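Local coordinates for tylactone synthase starter module and modules 1 & 2 (Streptomyces fradiae, PDB 2Z5L), which probably reduces the beta-keto group of a growing tylosin polyketide chain with NADPH, acting as its first ketoreductase and setting the chirality of the product, at residues A[111-116]-A[123-128]; A[86-91]-A[350-355]; A[168-173]-A[230-235]; A[141-146]-A[221-226]. All blocks are in the same frame, centred on the assembly; numbering follows the deposited sequence.

How the contacts relate
Contacts 1, 3 and 4 pack helices and loops around the parallel strands of the N-terminal, Rossmann-like half, whereas contact 2 joins that half to loop 350-355 of the C-terminal, catalytic half of the ketoreductase. Contact 1 meets contact 4 through neighbouring strands: S111 N lies 2.9 Å from W143 O, a probable hydrogen bond. Helix 119-135 also links contact 1 to contact 2, whose centre is about 12 Å away. Contacts 3 and 4 are the closest pair, centres about 9 Å apart, with V233 packing on V223. F168 and A172 of contact 3 touch I351 of contact 2, while contacts 2 and 4 stay separate, nearest atoms about 10 Å apart.

Contact 1. Residues A[111-116]-A[123-128]; sequences SLLGLV and RTSIAL
The ST turn headed by S111, where strand 107-111 runs out into a loop, presses on L128 of helix 119-135, the next helix of this Rossmann-like half. S111 OG accepts from L113 N at 3.2 Å, and a water 2.6 Å from S111 OG continues the link across the gap. That water donates to S125 OG at 2.7 Å. The S125 hydroxyl is itself bonded back to A121 O one turn earlier and also takes the water's hydrogen, and a small serine suits a place where loop and helix lie so close. L113 packs beside this polar bridge. Its CG stands anti to the carbonyl carbon (chi1 -60°), which sends CD1 against T124 and L128, 4.0 Å from L128 CD2. L113 CB, at the root of the same chain, rests 3.7 Å from S125 OG. L128 CD2 is also pushed tightly against S111, 3.4 Å from CB, and V91 and L95 cover the same leucine from helix 88-99. All six touching residues are buried, so the water supplies a partner to both serine hydroxyls within a buried contact, while the leucines fill the apolar remainder.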
loop_
_atom_site.group_PDB
_atom_site.type_symbol
_atom_site.label_atom_id
_atom_site.label_comp_id
_atom_site.label_asym_id
_atom_site.label_seq_id
_atom_site.Cartn_x
_atom_site.Cartn_y
_atom_site.Cartn_z
ATOM N N SER A 111 2.920 19.918 -2.447
ATOM C CA SER A 111 3.853 19.193 -3.305
ATOM C C SER A 111 3.244 18.634 -4.587
ATOM O O SER A 111 2.231 17.934 -4.561
ATOM C CB SER A 111 4.480 18.034 -2.522
ATOM O OG SER A 111 5.264 17.211 -3.363
ATOM N N LEU A 112 3.879 18.952 -5.706
ATOM C CA LEU A 112 3.439 18.460 -6.995
ATOM C C LEU A 112 4.394 17.355 -7.459
ATOM O O LEU A 112 4.285 16.853 -8.579
ATOM C CB LEU A 112 3.419 19.603 -8.017
ATOM C CG LEU A 112 2.389 20.706 -7.712
ATOM C CD1 LEU A 112 2.482 21.823 -8.754
ATOM C CD2 LEU A 112 0.989 20.104 -7.701
ATOM N N LEU A 113 5.319 16.952 -6.592
ATOM C CA LEU A 113 6.275 15.918 -6.966
ATOM C C LEU A 113 5.579 14.617 -7.346
ATOM O O LEU A 113 6.068 13.873 -8.195
ATOM C CB LEU A 113 7.253 15.651 -5.823
ATOM C CG LEU A 113 8.105 16.834 -5.357
ATOM C CD1 LEU A 113 8.905 16.397 -4.166
ATOM C CD2 LEU A 113 9.023 17.328 -6.492
ATOM N N GLY A 114 4.429 14.356 -6.731
ATOM C CA GLY A 114 3.702 13.130 -7.014
ATOM C C GLY A 114 3.029 13.053 -8.374
ATOM O O GLY A 114 2.494 12.008 -8.741
ATOM N N LEU A 115 3.039 14.146 -9.131
ATOM C CA LEU A 115 2.412 14.130 -10.455
ATOM C C LEU A 115 3.303 13.441 -11.481
ATOM O O LEU A 115 2.893 13.196 -12.623
ATOM C CB LEU A 115 2.079 15.556 -10.909
ATOM C CG LEU A 115 1.005 16.259 -10.052
ATOM C CD1 LEU A 115 0.739 17.664 -10.580
ATOM C CD2 LEU A 115 -0.270 15.454 -10.063
ATOM N N VAL A 116 4.527 13.130 -11.072
ATOM C CA VAL A 116 5.472 12.442 -11.950
ATOM C C VAL A 116 5.350 10.943 -11.698
ATOM O O VAL A 116 5.652 10.470 -10.608
ATOM C CB VAL A 116 6.926 12.870 -11.683
ATOM C CG1 VAL A 116 7.874 12.041 -12.546
ATOM C CG2 VAL A 116 7.097 14.349 -11.983
ATOM N N ARG A 123 10.320 8.449 -3.942
ATOM C CA ARG A 123 11.524 8.582 -3.147
ATOM C C ARG A 123 11.757 10.049 -2.801
ATOM O O ARG A 123 11.995 10.381 -1.638
ATOM C CB ARG A 123 12.730 8.014 -3.897
ATOM C CG ARG A 123 12.624 6.522 -4.202
ATOM C CD ARG A 123 13.934 6.006 -4.777
ATOM N NE ARG A 123 13.850 4.610 -5.188
ATOM C CZ ARG A 123 13.415 4.204 -6.377
ATOM N NH1 ARG A 123 13.028 5.091 -7.288
ATOM N NH2 ARG A 123 13.362 2.910 -6.654
ATOM N N THR A 124 11.650 10.921 -3.804
ATOM C CA THR A 124 11.856 12.348 -3.601
ATOM C C THR A 124 10.757 12.967 -2.746
ATOM O O THR A 124 10.999 13.960 -2.069
ATOM C CB THR A 124 11.910 13.123 -4.930
ATOM O OG1 THR A 124 12.760 12.439 -5.863
ATOM C CG2 THR A 124 12.483 14.517 -4.687
ATOM N N SER A 125 9.559 12.384 -2.793
ATOM C CA SER A 125 8.430 12.877 -2.016
ATOM C C SER A 125 8.686 12.567 -0.547
ATOM O O SER A 125 8.449 13.403 0.333
ATOM C CB SER A 125 7.117 12.218 -2.475
ATOM O OG SER A 125 6.737 12.672 -3.767
ATOM N N ILE A 126 9.168 11.358 -0.282
ATOM C CA ILE A 126 9.487 10.959 1.078
ATOM C C ILE A 126 10.585 11.894 1.584
ATOM O O ILE A 126 10.523 12.387 2.713
ATOM C CB ILE A 126 9.912 9.456 1.115
ATOM C CG1 ILE A 126 8.656 8.599 0.926
ATOM C CG2 ILE A 126 10.631 9.115 2.439
ATOM C CD1 ILE A 126 8.907 7.143 0.805
ATOM N N ALA A 127 11.564 12.166 0.720
ATOM C CA ALA A 127 12.672 13.065 1.035
ATOM C C ALA A 127 12.163 14.470 1.408
ATOM O O ALA A 127 12.706 15.110 2.302
ATOM C CB ALA A 127 13.625 13.159 -0.163
ATOM N N LEU A 128 11.128 14.938 0.714
ATOM C CA LEU A 128 10.552 16.258 0.980
ATOM C C LEU A 128 9.977 16.324 2.390
ATOM O O LEU A 128 10.180 17.300 3.111
ATOM C CB LEU A 128 9.435 16.583 -0.023
ATOM C CG LEU A 128 8.484 17.753 0.296
ATOM C CD1 LEU A 128 9.242 19.075 0.286
ATOM C CD2 LEU A 128 7.363 17.782 -0.715
HETATM O O HOH W 1 5.156 14.678 -3.010
#

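Contact 2. Residues A[86-91]-A[350-355]; sequences ARRAEV and VIDTLS
The two backbones stay well apart, with 9.7 Å between the nearest alpha carbons, R88 CA and S355 CA, and the gap from the first turn of helix 88-99 to the 3-10 segment 351-353 is spanned by the side chain of R88. An arginine suits the task because it is long and carries several N-H groups in one plane. Its CB already points at the loop, CG sits between the backbone N and the carbonyl carbon (chi1 55°) to send the chain outward, and a bend at chi3 turns the end, so that NH1 donates to D352 O at 2.9 Å. The bond is nearly straight, 170° at the hydrogen. The carbonyl oxygen lies in the guanidinium plane at its edge, yet NH1 stands 52° above the carbonyl plane, away from the lone-pair directions. D352 meets the arginine a second time: its OD1 forms a longer salt bridge to R88 NH2 at 3.6 Å, with the carboxylate turned almost perpendicular to the guanidinium. NH2 has a further acidic partner in D134 of helix 119-135, and sharing by two carboxylates probably favours the charged form. Within the loop, T353 OG1 and T353 N both donate to V350 O, while Q130 NE2 bonds I351 O and L354 O. Such a polar seam, from an N-terminal Rossmann-like half to a loop of the catalytic half, fits the two-subdomain build of modular polyketide ketoreductases.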
loop_
_atom_site.group_PDB
_atom_site.type_symbol
_atom_site.label_atom_id
_atom_site.label_comp_id
_atom_site.label_asym_id
_atom_site.label_seq_id
_atom_site.Cartn_x
_atom_site.Cartn_y
_atom_site.Cartn_z
ATOM N N ALA A 86 16.292 14.157 -6.118
ATOM C CA ALA A 86 16.896 14.928 -5.023
ATOM C C ALA A 86 16.757 14.209 -3.676
ATOM O O ALA A 86 15.694 13.665 -3.364
ATOM C CB ALA A 86 16.269 16.332 -4.940
ATOM N N ARG A 87 17.844 14.186 -2.898
ATOM C CA ARG A 87 17.865 13.537 -1.574
ATOM C C ARG A 87 17.487 14.524 -0.466
ATOM O O ARG A 87 17.552 15.735 -0.672
ATOM C CB ARG A 87 19.250 12.926 -1.313
ATOM C CG ARG A 87 19.364 11.492 -1.818
ATOM C CD ARG A 87 20.696 11.193 -2.504
ATOM N NE ARG A 87 20.736 9.793 -2.932
ATOM C CZ ARG A 87 20.911 8.761 -2.110
ATOM N NH1 ARG A 87 21.075 8.971 -0.808
ATOM N NH2 ARG A 87 20.903 7.520 -2.587
ATOM N N ARG A 88 17.099 14.006 0.703
ATOM C CA ARG A 88 16.655 14.852 1.813
ATOM C C ARG A 88 17.559 16.037 2.123
ATOM O O ARG A 88 17.092 17.166 2.266
ATOM C CB ARG A 88 16.430 14.021 3.098
ATOM C CG ARG A 88 17.610 13.167 3.566
ATOM C CD ARG A 88 17.220 12.242 4.732
ATOM N NE ARG A 88 16.807 12.952 5.956
ATOM C CZ ARG A 88 16.374 12.336 7.061
ATOM N NH1 ARG A 88 16.296 11.014 7.106
ATOM N NH2 ARG A 88 16.009 13.031 8.119
ATOM N N ALA A 89 18.852 15.774 2.228
ATOM C CA ALA A 89 19.808 16.825 2.515
ATOM C C ALA A 89 19.705 17.920 1.463
ATOM O O ALA A 89 19.778 19.095 1.792
ATOM C CB ALA A 89 21.234 16.248 2.548
ATOM N N GLU A 90 19.541 17.540 0.197
ATOM C CA GLU A 90 19.434 18.533 -0.868
ATOM C C GLU A 90 18.107 19.271 -0.756
ATOM O O GLU A 90 18.064 20.497 -0.833
ATOM C CB GLU A 90 19.515 17.867 -2.237
ATOM C CG GLU A 90 20.744 16.994 -2.442
ATOM C CD GLU A 90 20.569 16.009 -3.579
ATOM O OE1 GLU A 90 20.326 16.462 -4.726
ATOM O OE2 GLU A 90 20.669 14.781 -3.327
ATOM N N VAL A 91 17.031 18.521 -0.562
ATOM C CA VAL A 91 15.719 19.132 -0.460
ATOM C C VAL A 91 15.647 20.069 0.742
ATOM O O VAL A 91 15.045 21.143 0.660
ATOM C CB VAL A 91 14.619 18.060 -0.381
ATOM C CG1 VAL A 91 13.247 18.710 -0.442
ATOM C CG2 VAL A 91 14.792 17.079 -1.522
ATOM N N VAL A 350 11.087 4.296 11.164
ATOM C CA VAL A 350 10.328 5.533 11.123
ATOM C C VAL A 350 10.858 6.424 10.018
ATOM O O VAL A 350 11.997 6.272 9.563
ATOM C CB VAL A 350 10.428 6.312 12.458
ATOM C CG1 VAL A 350 9.693 5.558 13.546
ATOM C CG2 VAL A 350 11.890 6.501 12.829
ATOM N N ILE A 351 10.015 7.359 9.595
ATOM C CA ILE A 351 10.344 8.302 8.530
ATOM C C ILE A 351 11.652 9.064 8.722
ATOM O O ILE A 351 12.431 9.250 7.773
ATOM C CB ILE A 351 9.216 9.317 8.363
ATOM C CG1 ILE A 351 7.921 8.577 8.040
ATOM C CG2 ILE A 351 9.567 10.325 7.244
ATOM C CD1 ILE A 351 6.690 9.475 8.043
ATOM N N ASP A 352 11.897 9.506 9.949
ATOM C CA ASP A 352 13.117 10.255 10.231
ATOM C C ASP A 352 14.363 9.423 9.982
ATOM O O ASP A 352 15.434 9.967 9.725
ATOM C CB ASP A 352 13.138 10.755 11.683
ATOM C CG ASP A 352 14.443 11.453 12.037
ATOM O OD1 ASP A 352 14.752 12.493 11.415
ATOM O OD2 ASP A 352 15.165 10.958 12.929
ATOM N N THR A 353 14.220 8.103 10.051
ATOM C CA THR A 353 15.357 7.216 9.845
ATOM C C THR A 353 15.216 6.352 8.598
ATOM O O THR A 353 16.007 5.437 8.398
ATOM C CB THR A 353 15.558 6.279 11.048
ATOM O OG1 THR A 353 14.478 5.340 11.112
ATOM C CG2 THR A 353 15.593 7.084 12.336
ATOM N N LEU A 354 14.211 6.629 7.772
ATOM C CA LEU A 354 13.991 5.853 6.555
ATOM C C LEU A 354 15.045 6.208 5.507
ATOM O O LEU A 354 14.987 7.270 4.882
ATOM C CB LEU A 354 12.581 6.123 6.016
ATOM C CG LEU A 354 12.068 5.368 4.767
ATOM C CD1 LEU A 354 12.176 3.897 4.972
ATOM C CD2 LEU A 354 10.619 5.749 4.503
ATOM N N SER A 355 16.018 5.318 5.331
ATOM C CA SER A 355 17.080 5.541 4.360
ATOM C C SER A 355 16.660 5.053 2.969
ATOM O O SER A 355 15.831 4.147 2.835
ATOM C CB SER A 355 18.349 4.812 4.798
ATOM O OG SER A 355 18.114 3.420 4.860
#

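Contact 3. Residues A[168-173]-A[230-235]; sequences FGRVAA and EDQVAV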
loop_
_atom_site.group_PDB
_atom_site.type_symbol
_atom_site.label_atom_id
_atom_site.label_comp_id
_atom_site.label_asym_id
_atom_site.label_seq_id
_atom_site.Cartn_x
_atom_site.Cartn_y
_atom_site.Cartn_z
ATOM N N PHE A 168 2.321 5.597 1.660
ATOM C CA PHE A 168 3.278 6.259 2.532
ATOM C C PHE A 168 2.643 7.430 3.261
ATOM O O PHE A 168 2.953 7.698 4.425
ATOM C CB PHE A 168 4.434 6.800 1.704
ATOM C CG PHE A 168 5.387 7.626 2.492
ATOM C CD1 PHE A 168 6.313 7.017 3.335
ATOM C CD2 PHE A 168 5.338 9.009 2.432
ATOM C CE1 PHE A 168 7.177 7.770 4.112
ATOM C CE2 PHE A 168 6.196 9.770 3.204
ATOM C CZ PHE A 168 7.124 9.150 4.053
ATOM N N GLY A 169 1.781 8.143 2.543
ATOM C CA GLY A 169 1.115 9.307 3.105
ATOM C C GLY A 169 0.379 9.012 4.401
ATOM O O GLY A 169 0.423 9.811 5.335
ATOM N N ARG A 170 -0.311 7.871 4.442
ATOM C CA ARG A 170 -1.074 7.444 5.616
ATOM C C ARG A 170 -0.176 7.127 6.810
ATOM O O ARG A 170 -0.589 7.251 7.974
ATOM C CB ARG A 170 -1.945 6.230 5.264
ATOM C CG ARG A 170 -2.959 6.537 4.157
ATOM C CD ARG A 170 -3.883 5.364 3.891
ATOM N NE ARG A 170 -3.336 4.411 2.925
ATOM C CZ ARG A 170 -3.627 4.419 1.630
ATOM N NH1 ARG A 170 -4.466 5.333 1.139
ATOM N NH2 ARG A 170 -3.081 3.518 0.829
ATOM N N VAL A 171 1.048 6.710 6.526
ATOM C CA VAL A 171 1.999 6.409 7.577
ATOM C C VAL A 171 2.478 7.744 8.128
ATOM O O VAL A 171 2.665 7.897 9.340
ATOM C CB VAL A 171 3.216 5.612 7.032
ATOM C CG1 VAL A 171 4.294 5.506 8.107
ATOM C CG2 VAL A 171 2.767 4.233 6.600
ATOM N N ALA A 172 2.665 8.717 7.236
ATOM C CA ALA A 172 3.119 10.048 7.653
ATOM C C ALA A 172 2.124 10.714 8.608
ATOM O O ALA A 172 2.526 11.360 9.571
ATOM C CB ALA A 172 3.327 10.934 6.428
ATOM N N ALA A 173 0.832 10.540 8.338
ATOM C CA ALA A 173 -0.210 11.118 9.176
ATOM C C ALA A 173 -0.084 10.673 10.632
ATOM O O ALA A 173 -0.251 11.471 11.558
ATOM C CB ALA A 173 -1.588 10.735 8.634
ATOM N N GLU A 230 -10.284 15.875 6.326
ATOM C CA GLU A 230 -10.276 14.963 5.194
ATOM C C GLU A 230 -8.906 15.010 4.516
ATOM O O GLU A 230 -8.708 15.730 3.532
ATOM C CB GLU A 230 -11.371 15.350 4.202
ATOM C CG GLU A 230 -12.786 15.244 4.757
ATOM C CD GLU A 230 -13.260 13.804 4.926
ATOM O OE1 GLU A 230 -14.403 13.606 5.394
ATOM O OE2 GLU A 230 -12.494 12.875 4.589
ATOM N N ASP A 231 -7.963 14.244 5.058
ATOM C CA ASP A 231 -6.608 14.183 4.535
ATOM C C ASP A 231 -6.403 13.086 3.484
ATOM O O ASP A 231 -5.276 12.662 3.228
ATOM C CB ASP A 231 -5.603 14.011 5.691
ATOM C CG ASP A 231 -5.935 12.833 6.603
ATOM O OD1 ASP A 231 -5.223 12.650 7.617
ATOM O OD2 ASP A 231 -6.900 12.093 6.313
ATOM N N GLN A 232 -7.501 12.646 2.875
ATOM C CA GLN A 232 -7.482 11.621 1.836
ATOM C C GLN A 232 -8.704 11.862 0.954
ATOM O O GLN A 232 -9.766 11.272 1.171
ATOM C CB GLN A 232 -7.554 10.210 2.445
ATOM C CG GLN A 232 -6.285 9.736 3.148
ATOM C CD GLN A 232 -6.363 8.271 3.557
ATOM O OE1 GLN A 232 -6.523 7.386 2.714
ATOM N NE2 GLN A 232 -6.252 8.012 4.845
ATOM N N VAL A 233 -8.546 12.733 -0.039
ATOM C CA VAL A 233 -9.640 13.097 -0.933
ATOM C C VAL A 233 -9.284 12.932 -2.409
ATOM O O VAL A 233 -8.127 13.061 -2.800
ATOM C CB VAL A 233 -10.064 14.568 -0.674
ATOM C CG1 VAL A 233 -11.270 14.941 -1.526
ATOM C CG2 VAL A 233 -10.370 14.757 0.805
ATOM N N ALA A 234 -10.289 12.633 -3.223
ATOM C CA ALA A 234 -10.091 12.465 -4.651
ATOM C C ALA A 234 -11.000 13.451 -5.366
ATOM O O ALA A 234 -12.224 13.381 -5.244
ATOM C CB ALA A 234 -10.433 11.044 -5.064
ATOM N N VAL A 235 -10.404 14.379 -6.101
ATOM C CA VAL A 235 -11.183 15.371 -6.822
ATOM C C VAL A 235 -11.518 14.890 -8.225
ATOM O O VAL A 235 -10.631 14.575 -9.018
ATOM C CB VAL A 235 -10.422 16.708 -6.920
ATOM C CG1 VAL A 235 -11.235 17.713 -7.718
ATOM C CG2 VAL A 235 -10.136 17.240 -5.524
#
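R170 on helix 160-175 reaches Q232 at the start of strand 232-236, joining a helix to an inner strand, between 180-186 and 239-247, in the Rossmann-like half of the ketoreductase. The arginine sets CG beside its backbone N (chi1 -61°) and then bends at chi3 (-87°), which brings its outer end round to the glutamine. Q232 instead runs straight out beyond CG, and the two chains cross at about a right angle. The methylenes of R170 thus lie against the amide, CG 3.7 Å from Q232 NE2 and CD 3.5 Å from Q232 OE1. Long, flexible residues with polar ends suit this place: carbon packs on the amide while the ends remain able to bond. The guanidinium and amide planes are turned 43° against each other, with OE1 at the guanidinium edge, near its plane. That oxygen is shared, for R243 NH1 also makes a weak bond to it. R170 and R243 lie close as like charges, and the amide oxygen between their donors probably eases this. The firmer partner of R170 is G394 O, which NH2 meets. One turn on, A173 is small enough to let D231 approach, its CB 4.2 Å from D231 OD1, an oxygen whose ion partner is R493. The cross-contact bond itself is weak, R170 NH1 to Q232 OE1 at 3.3 Å.

Contact 4. Residues A[141-146]-A[221-226]; sequences RVWALT and AAVLAG
W143, at the middle of the segment from strand 140-147, spreads its indole beneath the last turn of helix 214-224, and V223 and L224 are the residues that come down on it. The helix segment starts with A221, whose short side chain packs on V69 and L70 of helix 60-71, and A222, which touches R73. V223 then brings CG1 to the six-membered ring, 3.7 Å from W143 CZ3. CG1 touches CZ3 and CH2 obliquely, and the carbonyl oxygen of V223 lies 3.9 Å from W143 CH2. L224 makes the larger contribution of the two helix residues. With CG anti to the carbonyl carbon (chi1 -59°) and an extended chi2 (168°), one of its two methyls, CD2, lies over one face of the tryptophan, offset toward the rim. This CH-pi contact places CD2 3.6 Å from the centroid of the five-membered ring, 23° off the normal, and only 3.4 Å from W143 CG. A leucine suits the position because one methyl can settle over the ring while the rest of the side chain remains with the helix. A225 departs from helical geometry, although its N still bonds to A221 O at 3.0 Å, and G226 N closes the end on V223 O at 3.1 Å. I184 of the adjacent strand 180-186 touches W143, V223 and L224 alike, T108 of strand 107-111 lies against W143, and L70 of helix 60-71 meets L224, so the helix end is seated on the sheet with one helix beside it.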
loop_
_atom_site.group_PDB
_atom_site.type_symbol
_atom_site.label_atom_id
_atom_site.label_comp_id
_atom_site.label_asym_id
_atom_site.label_seq_id
_atom_site.Cartn_x
_atom_site.Cartn_y
_atom_site.Cartn_z
ATOM N N ARG A 141 2.152 22.375 7.080
ATOM C CA ARG A 141 1.275 21.298 6.625
ATOM C C ARG A 141 1.726 20.826 5.250
ATOM O O ARG A 141 1.821 21.619 4.312
ATOM C CB ARG A 141 -0.188 21.765 6.545
ATOM C CG ARG A 141 -0.871 21.978 7.898
ATOM C CD ARG A 141 -0.974 20.678 8.674
ATOM N NE ARG A 141 -1.423 20.890 10.043
ATOM C CZ ARG A 141 -1.620 19.913 10.924
ATOM N NH1 ARG A 141 -1.409 18.654 10.574
ATOM N NH2 ARG A 141 -2.025 20.190 12.159
ATOM N N VAL A 142 1.997 19.532 5.131
ATOM C CA VAL A 142 2.442 18.985 3.860
ATOM C C VAL A 142 1.310 18.273 3.153
ATOM O O VAL A 142 0.736 17.326 3.675
ATOM C CB VAL A 142 3.611 17.996 4.046
ATOM C CG1 VAL A 142 4.117 17.534 2.672
ATOM C CG2 VAL A 142 4.739 18.666 4.826
ATOM N N TRP A 143 0.985 18.742 1.959
ATOM C CA TRP A 143 -0.072 18.123 1.192
ATOM C C TRP A 143 0.530 17.558 -0.085
ATOM O O TRP A 143 1.253 18.250 -0.792
ATOM C CB TRP A 143 -1.161 19.141 0.867
ATOM C CG TRP A 143 -2.077 19.398 2.017
ATOM C CD1 TRP A 143 -1.858 20.226 3.075
ATOM C CD2 TRP A 143 -3.349 18.785 2.239
ATOM N NE1 TRP A 143 -2.920 20.170 3.949
ATOM C CE2 TRP A 143 -3.849 19.291 3.457
ATOM C CE3 TRP A 143 -4.115 17.857 1.525
ATOM C CZ2 TRP A 143 -5.089 18.896 3.980
ATOM C CZ3 TRP A 143 -5.342 17.464 2.041
ATOM C CH2 TRP A 143 -5.818 17.986 3.259
ATOM N N ALA A 144 0.250 16.291 -0.367
ATOM C CA ALA A 144 0.784 15.673 -1.558
ATOM C C ALA A 144 -0.312 15.502 -2.596
ATOM O O ALA A 144 -1.311 14.814 -2.359
ATOM C CB ALA A 144 1.408 14.325 -1.224
ATOM N N LEU A 145 -0.126 16.139 -3.746
ATOM C CA LEU A 145 -1.091 16.034 -4.829
ATOM C C LEU A 145 -0.643 14.919 -5.753
ATOM O O LEU A 145 0.550 14.722 -5.959
ATOM C CB LEU A 145 -1.178 17.346 -5.603
ATOM C CG LEU A 145 -1.586 18.565 -4.768
ATOM C CD1 LEU A 145 -1.734 19.768 -5.692
ATOM C CD2 LEU A 145 -2.868 18.290 -4.036
ATOM N N THR A 146 -1.602 14.178 -6.294
ATOM C CA THR A 146 -1.302 13.076 -7.204
ATOM C C THR A 146 -2.368 13.012 -8.284
ATOM O O THR A 146 -3.324 13.789 -8.271
ATOM C CB THR A 146 -1.288 11.723 -6.473
ATOM O OG1 THR A 146 -2.619 11.380 -6.073
ATOM C CG2 THR A 146 -0.398 11.792 -5.238
ATOM N N ALA A 221 -8.237 23.279 -3.801
ATOM C CA ALA A 221 -7.953 24.328 -2.835
ATOM C C ALA A 221 -8.893 24.222 -1.649
ATOM O O ALA A 221 -8.501 24.471 -0.507
ATOM C CB ALA A 221 -8.100 25.691 -3.489
ATOM N N ALA A 222 -10.144 23.863 -1.921
ATOM C CA ALA A 222 -11.133 23.732 -0.858
ATOM C C ALA A 222 -10.671 22.696 0.155
ATOM O O ALA A 222 -10.770 22.904 1.363
ATOM C CB ALA A 222 -12.473 23.329 -1.446
ATOM N N VAL A 223 -10.163 21.576 -0.350
ATOM C CA VAL A 223 -9.680 20.502 0.511
ATOM C C VAL A 223 -8.573 21.022 1.413
ATOM O O VAL A 223 -8.524 20.699 2.594
ATOM C CB VAL A 223 -9.121 19.332 -0.321
ATOM C CG1 VAL A 223 -8.688 18.203 0.597
ATOM C CG2 VAL A 223 -10.162 18.853 -1.312
ATOM N N LEU A 224 -7.682 21.825 0.846
ATOM C CA LEU A 224 -6.574 22.381 1.609
ATOM C C LEU A 224 -7.078 23.261 2.743
ATOM O O LEU A 224 -6.557 23.217 3.858
ATOM C CB LEU A 224 -5.666 23.188 0.688
ATOM C CG LEU A 224 -5.071 22.396 -0.479
ATOM C CD1 LEU A 224 -4.436 23.353 -1.468
ATOM C CD2 LEU A 224 -4.059 21.392 0.038
ATOM N N ALA A 225 -8.102 24.057 2.452
ATOM C CA ALA A 225 -8.680 24.956 3.443
ATOM C C ALA A 225 -9.947 24.368 4.052
ATOM O O ALA A 225 -10.762 25.090 4.628
ATOM C CB ALA A 225 -8.987 26.303 2.801
ATOM N N GLY A 226 -10.105 23.055 3.922
ATOM C CA GLY A 226 -11.283 22.398 4.459
ATOM C C GLY A 226 -11.367 22.452 5.972
ATOM O O GLY A 226 -10.352 22.608 6.655
#